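Long-range contact in uncharacterized protein, cytosolic disulfide reductase DsbM (Pseudomonas aeruginosa PAO1, PDB 5HFI), which is a cytosolic, DsbA-like thioredoxin-fold protein that probably acts as a disulfide reductase and forms a mixed disulfide with glutathione: residues A[15-27]-A[65-77]. Residues are numbered along the deposited sequence; the frame is centred on the assembly and turned at random.
With GSH (glutathione), chain B.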
loop_
_atom_site.group_PDB
_atom_site.type_symbol
_atom_site.label_atom_id
_atom_site.label_comp_id
_atom_site.label_asym_id
_atom_site.label_seq_id
_atom_site.Cartn_x
_atom_site.Cartn_y
_atom_site.Cartn_z
ATOM N N PRO A 15 1.765 -3.660 0.496
ATOM C CA PRO A 15 2.727 -2.911 -0.327
ATOM C C PRO A 15 3.265 -3.684 -1.523
ATOM O O PRO A 15 3.699 -3.055 -2.494
ATOM C CB PRO A 15 3.852 -2.559 0.660
ATOM C CG PRO A 15 3.281 -2.784 2.021
ATOM C CD PRO A 15 2.241 -3.846 1.877
ATOM N N LEU A 16 3.241 -5.016 -1.498
ATOM C CA LEU A 16 3.756 -5.816 -2.602
ATOM C C LEU A 16 2.656 -6.338 -3.518
ATOM O O LEU A 16 2.922 -7.196 -4.368
ATOM C CB LEU A 16 4.593 -6.978 -2.066
ATOM C CG LEU A 16 5.917 -6.530 -1.435
ATOM C CD1 LEU A 16 6.491 -7.600 -0.530
ATOM C CD2 LEU A 16 6.921 -6.161 -2.504
ATOM N N CYS A 17 1.432 -5.844 -3.361
ATOM C CA CYS A 17 0.321 -6.215 -4.226
ATOM C C CYS A 17 0.286 -5.263 -5.415
ATOM O O CYS A 17 0.125 -4.050 -5.240
ATOM C CB CYS A 17 -0.997 -6.170 -3.457
ATOM S SG CYS A 17 -2.453 -6.396 -4.494
ATOM N N GLY A 18 0.452 -5.813 -6.621
ATOM C CA GLY A 18 0.474 -4.971 -7.807
ATOM C C GLY A 18 -0.814 -4.194 -8.001
ATOM O O GLY A 18 -0.797 -3.038 -8.433
ATOM N N TRP A 19 -1.950 -4.813 -7.684
ATOM C CA TRP A 19 -3.218 -4.117 -7.860
ATOM C C TRP A 19 -3.385 -2.987 -6.853
ATOM O O TRP A 19 -4.073 -2.004 -7.143
ATOM C CB TRP A 19 -4.376 -5.108 -7.776
ATOM C CG TRP A 19 -4.541 -5.871 -9.045
ATOM C CD1 TRP A 19 -4.283 -7.194 -9.249
ATOM C CD2 TRP A 19 -4.975 -5.345 -10.304
ATOM N NE1 TRP A 19 -4.542 -7.529 -10.557
ATOM C CE2 TRP A 19 -4.968 -6.411 -11.225
ATOM C CE3 TRP A 19 -5.374 -4.078 -10.740
ATOM C CZ2 TRP A 19 -5.346 -6.248 -12.555
ATOM C CZ3 TRP A 19 -5.748 -3.918 -12.064
ATOM C CH2 TRP A 19 -5.732 -4.997 -12.955
ATOM N N CYS A 20 -2.764 -3.097 -5.675
ATOM C CA CYS A 20 -2.757 -1.961 -4.758
ATOM C C CYS A 20 -1.991 -0.790 -5.354
ATOM O O CYS A 20 -2.415 0.364 -5.232
ATOM C CB CYS A 20 -2.163 -2.366 -3.411
ATOM S SG CYS A 20 -3.261 -3.418 -2.443
ATOM N N TYR A 21 -0.866 -1.071 -6.017
ATOM C CA TYR A 21 -0.149 -0.024 -6.734
ATOM C C TYR A 21 -1.007 0.548 -7.856
ATOM O O TYR A 21 -1.002 1.761 -8.096
ATOM C CB TYR A 21 1.167 -0.578 -7.277
ATOM C CG TYR A 21 1.980 0.413 -8.079
ATOM C CD1 TYR A 21 2.375 1.626 -7.531
ATOM C CD2 TYR A 21 2.374 0.122 -9.380
ATOM C CE1 TYR A 21 3.127 2.529 -8.261
ATOM C CE2 TYR A 21 3.126 1.017 -10.117
ATOM C CZ TYR A 21 3.499 2.219 -9.552
ATOM O OH TYR A 21 4.250 3.112 -10.285
ATOM N N GLY A 22 -1.765 -0.309 -8.544
ATOM C CA GLY A 22 -2.704 0.182 -9.535
ATOM C C GLY A 22 -3.768 1.084 -8.942
ATOM O O GLY A 22 -4.290 1.967 -9.626
ATOM N N ALA A 23 -4.092 0.890 -7.665
ATOM C CA ALA A 23 -5.075 1.710 -6.974
ATOM C C ALA A 23 -4.456 2.887 -6.230
ATOM O O ALA A 23 -5.180 3.617 -5.549
ATOM C CB ALA A 23 -5.879 0.856 -5.989
ATOM N N SER A 24 -3.142 3.090 -6.329
ATOM C CA SER A 24 -2.526 4.223 -5.649
ATOM C C SER A 24 -3.171 5.559 -6.019
ATOM O O SER A 24 -3.335 6.397 -5.117
ATOM C CB SER A 24 -1.019 4.245 -5.938
ATOM O OG SER A 24 -0.354 5.185 -5.102
ATOM N N PRO A 25 -3.554 5.823 -7.272
ATOM C CA PRO A 25 -4.255 7.093 -7.534
ATOM C C PRO A 25 -5.601 7.186 -6.838
ATOM O O PRO A 25 -6.062 8.298 -6.549
ATOM C CB PRO A 25 -4.396 7.119 -9.066
ATOM C CG PRO A 25 -3.432 6.117 -9.570
ATOM C CD PRO A 25 -3.333 5.073 -8.521
ATOM N N LEU A 26 -6.246 6.052 -6.550
ATOM C CA LEU A 26 -7.514 6.093 -5.830
ATOM C C LEU A 26 -7.308 6.471 -4.367
ATOM O O LEU A 26 -8.104 7.223 -3.795
ATOM C CB LEU A 26 -8.224 4.745 -5.933
ATOM C CG LEU A 26 -8.450 4.201 -7.343
ATOM C CD1 LEU A 26 -9.355 2.980 -7.302
ATOM C CD2 LEU A 26 -9.028 5.273 -8.252
ATOM N N LEU A 27 -6.254 5.946 -3.738
ATOM C CA LEU A 27 -5.943 6.360 -2.374
ATOM C C LEU A 27 -5.556 7.834 -2.327
ATOM O O LEU A 27 -5.967 8.561 -1.414
ATOM C CB LEU A 27 -4.825 5.492 -1.798
ATOM C CG LEU A 27 -4.368 5.851 -0.383
ATOM C CD1 LEU A 27 -5.537 5.769 0.593
ATOM C CD2 LEU A 27 -3.235 4.938 0.057
ATOM N N HIS A 65 0.612 -9.737 -14.494
ATOM C CA HIS A 65 -0.297 -8.728 -13.972
ATOM C C HIS A 65 0.230 -7.324 -14.238
ATOM O O HIS A 65 -0.528 -6.447 -14.664
ATOM C CB HIS A 65 -0.513 -8.944 -12.474
ATOM C CG HIS A 65 -1.572 -9.953 -12.153
ATOM N ND1 HIS A 65 -1.903 -10.295 -10.860
ATOM C CD2 HIS A 65 -2.376 -10.688 -12.956
ATOM C CE1 HIS A 65 -2.864 -11.202 -10.880
ATOM N NE2 HIS A 65 -3.170 -11.458 -12.139
ATOM N N ASP A 66 1.535 -7.110 -14.041
ATOM C CA ASP A 66 2.084 -5.755 -13.989
ATOM C C ASP A 66 1.787 -4.965 -15.262
ATOM O O ASP A 66 1.272 -3.841 -15.198
ATOM C CB ASP A 66 3.589 -5.810 -13.729
ATOM C CG ASP A 66 3.919 -6.259 -12.317
ATOM O OD1 ASP A 66 5.095 -6.586 -12.056
ATOM O OD2 ASP A 66 3.003 -6.288 -11.468
ATOM N N LEU A 67 2.115 -5.523 -16.431
ATOM C CA LEU A 67 1.829 -4.796 -17.664
ATOM C C LEU A 67 0.331 -4.657 -17.892
ATOM O O LEU A 67 -0.109 -3.691 -18.525
ATOM C CB LEU A 67 2.497 -5.472 -18.860
ATOM C CG LEU A 67 3.934 -5.005 -19.098
ATOM C CD1 LEU A 67 4.475 -5.551 -20.406
ATOM C CD2 LEU A 67 3.997 -3.483 -19.090
ATOM N N ARG A 68 -0.466 -5.599 -17.376
ATOM C CA ARG A 68 -1.916 -5.447 -17.432
ATOM C C ARG A 68 -2.385 -4.338 -16.497
ATOM O O ARG A 68 -3.300 -3.580 -16.835
ATOM C CB ARG A 68 -2.606 -6.770 -17.088
ATOM C CG ARG A 68 -2.809 -7.697 -18.278
ATOM C CD ARG A 68 -4.129 -7.400 -18.981
ATOM N NE ARG A 68 -5.218 -8.125 -18.347
ATOM C CZ ARG A 68 -6.411 -8.315 -18.899
ATOM N NH1 ARG A 68 -7.344 -8.995 -18.241
ATOM N NH2 ARG A 68 -6.671 -7.827 -20.109
ATOM N N ILE A 69 -1.769 -4.226 -15.317
ATOM C CA ILE A 69 -2.068 -3.111 -14.422
ATOM C C ILE A 69 -1.715 -1.786 -15.085
ATOM O O ILE A 69 -2.451 -0.801 -14.966
ATOM C CB ILE A 69 -1.325 -3.288 -13.084
ATOM C CG1 ILE A 69 -1.607 -4.677 -12.503
ATOM C CG2 ILE A 69 -1.698 -2.172 -12.118
ATOM C CD1 ILE A 69 -0.857 -4.972 -11.225
ATOM N N ALA A 70 -0.581 -1.742 -15.791
ATOM C CA ALA A 70 -0.188 -0.513 -16.475
ATOM C C ALA A 70 -1.190 -0.143 -17.561
ATOM O O ALA A 70 -1.546 1.033 -17.712
ATOM C CB ALA A 70 1.214 -0.665 -17.062
ATOM N N GLN A 71 -1.661 -1.134 -18.322
ATOM C CA GLN A 71 -2.659 -0.871 -19.355
ATOM C C GLN A 71 -3.954 -0.337 -18.753
ATOM O O GLN A 71 -4.571 0.581 -19.303
ATOM C CB GLN A 71 -2.936 -2.146 -20.155
ATOM C CG GLN A 71 -1.768 -2.641 -20.996
ATOM C CD GLN A 71 -2.106 -3.896 -21.781
ATOM O OE1 GLN A 71 -2.623 -4.867 -21.227
ATOM N NE2 GLN A 71 -1.810 -3.884 -23.076
ATOM N N LEU A 72 -4.376 -0.894 -17.618
ATOM C CA LEU A 72 -5.664 -0.527 -17.040
ATOM C C LEU A 72 -5.599 0.792 -16.279
ATOM O O LEU A 72 -6.531 1.600 -16.357
ATOM C CB LEU A 72 -6.156 -1.641 -16.114
ATOM C CG LEU A 72 -7.529 -1.472 -15.451
ATOM C CD1 LEU A 72 -8.577 -0.964 -16.433
ATOM C CD2 LEU A 72 -7.973 -2.767 -14.803
ATOM N N THR A 73 -4.520 1.027 -15.536
ATOM C CA THR A 73 -4.445 2.158 -14.620
ATOM C C THR A 73 -3.501 3.262 -15.072
ATOM O O THR A 73 -3.530 4.350 -14.486
ATOM C CB THR A 73 -4.006 1.687 -13.225
ATOM O OG1 THR A 73 -2.666 1.177 -13.288
ATOM C CG2 THR A 73 -4.931 0.594 -12.722
ATOM N N GLY A 74 -2.665 3.019 -16.077
ATOM C CA GLY A 74 -1.647 3.987 -16.435
ATOM C C GLY A 74 -0.506 4.105 -15.451
ATOM O O GLY A 74 0.346 4.982 -15.617
ATOM N N GLN A 75 -0.460 3.253 -14.431
ATOM C CA GLN A 75 0.614 3.325 -13.454
ATOM C C GLN A 75 1.933 2.886 -14.087
ATOM O O GLN A 75 1.965 1.915 -14.849
ATOM C CB GLN A 75 0.294 2.454 -12.239
ATOM C CG GLN A 75 -0.704 3.079 -11.266
ATOM C CD GLN A 75 -0.108 4.232 -10.473
ATOM O OE1 GLN A 75 0.369 4.046 -9.353
ATOM N NE2 GLN A 75 -0.147 5.429 -11.043
ATOM N N PRO A 76 3.030 3.583 -13.803
ATOM C CA PRO A 76 4.304 3.278 -14.459
ATOM C C PRO A 76 5.109 2.200 -13.751
ATOM O O PRO A 76 5.110 2.073 -12.525
ATOM C CB PRO A 76 5.041 4.623 -14.398
ATOM C CG PRO A 76 4.558 5.228 -13.123
ATOM C CD PRO A 76 3.112 4.804 -12.980
ATOM N N PHE A 77 5.824 1.423 -14.562
ATOM C CA PHE A 77 6.747 0.408 -14.078
ATOM C C PHE A 77 8.107 0.660 -14.714
ATOM O O PHE A 77 8.196 0.866 -15.929
ATOM C CB PHE A 77 6.243 -1.003 -14.403
ATOM C CG PHE A 77 4.963 -1.373 -13.697
ATOM C CD1 PHE A 77 4.988 -2.162 -12.558
ATOM C CD2 PHE A 77 3.736 -0.939 -14.176
ATOM C CE1 PHE A 77 3.818 -2.508 -11.907
ATOM C CE2 PHE A 77 2.561 -1.278 -13.528
ATOM C CZ PHE A 77 2.604 -2.065 -12.392
HETATM N N1 GSH B . -8.327 -6.123 -7.964
HETATM C CA1 GSH B . -7.941 -7.099 -8.968
HETATM C C1 GSH B . -9.080 -7.297 -9.965
HETATM O O11 GSH B . -9.361 -8.455 -10.374
HETATM O O12 GSH B . -9.738 -6.305 -10.376
HETATM C CB1 GSH B . -7.622 -8.427 -8.285
HETATM C CG1 GSH B . -7.002 -8.139 -6.922
HETATM C CD1 GSH B . -6.019 -9.244 -6.544
HETATM O OE1 GSH B . -6.048 -10.288 -7.106
HETATM N N2 GSH B . -5.044 -9.006 -5.495
HETATM C CA2 GSH B . -4.109 -10.050 -5.122
HETATM C C2 GSH B . -4.780 -10.923 -4.061
HETATM O O2 GSH B . -5.100 -10.451 -3.019
HETATM C CB2 GSH B . -2.829 -9.431 -4.555
HETATM S SG2 GSH B . -2.231 -8.064 -5.598
HETATM N N3 GSH B . -5.039 -12.325 -4.329
HETATM C CA3 GSH B . -5.684 -13.155 -3.327
HETATM C C3 GSH B . -4.772 -13.305 -2.112
HETATM O O31 GSH B . -5.233 -13.126 -0.954
HETATM O O32 GSH B . -3.561 -13.607 -2.271
#
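The CxxC active-site helix of this DsbA-like thioredoxin fold, residues 18-22, packs through Trp-19, Tyr-21 and its two glycines against residues 65-77, a helix running nearly parallel to it (16° between axes) and the turn that follows. Cys-17, at the N-cap, is joined by its SG to SG2 of glutathione at 2.0 Å, a mixed disulfide. Trp-19 is sandwiched: CG1 of Ile-69 sits over the centre of its six-membered ring in a CH-pi contact (3.9 Å to the centroid), while CA1 of glutathione lies over the opposite face, toward CG of the pyrrole ring. CD2 of Leu-72 abuts the indole edge at CH2, and NE1 stands above the rim of the His-65 imidazole in a tilted edge-to-face pair. CD1 of Ile-69, ending the same arm, lies 3.3 Å from Gly-18 C, and the CG2 branch 3.6 Å from Gly-22 CA, both against bare glycine backbone. Tyr-21, its ring swung anti to the backbone N (chi1 178°), donates its OH to Pro-76 O at 2.6 Å, in the carbonyl plane on a lone pair. Its CD2 edge points into the face of Phe-77 (planes at 85°), CB of Gln-75 lies 3.8 Å from its CE2, and the Tyr-21 ring also stacks on Tyr-124. Thr-73 CG2 touches Gly-22 O, while its OG1 donates to Ile-69 O and accepts from Gln-75 N, an ST turn at the helix end. Apolar packing thus backs the indole wall of the glutathione site, and the tyrosine hydroxyl ties the CxxC helix to the loop after helix 65-73.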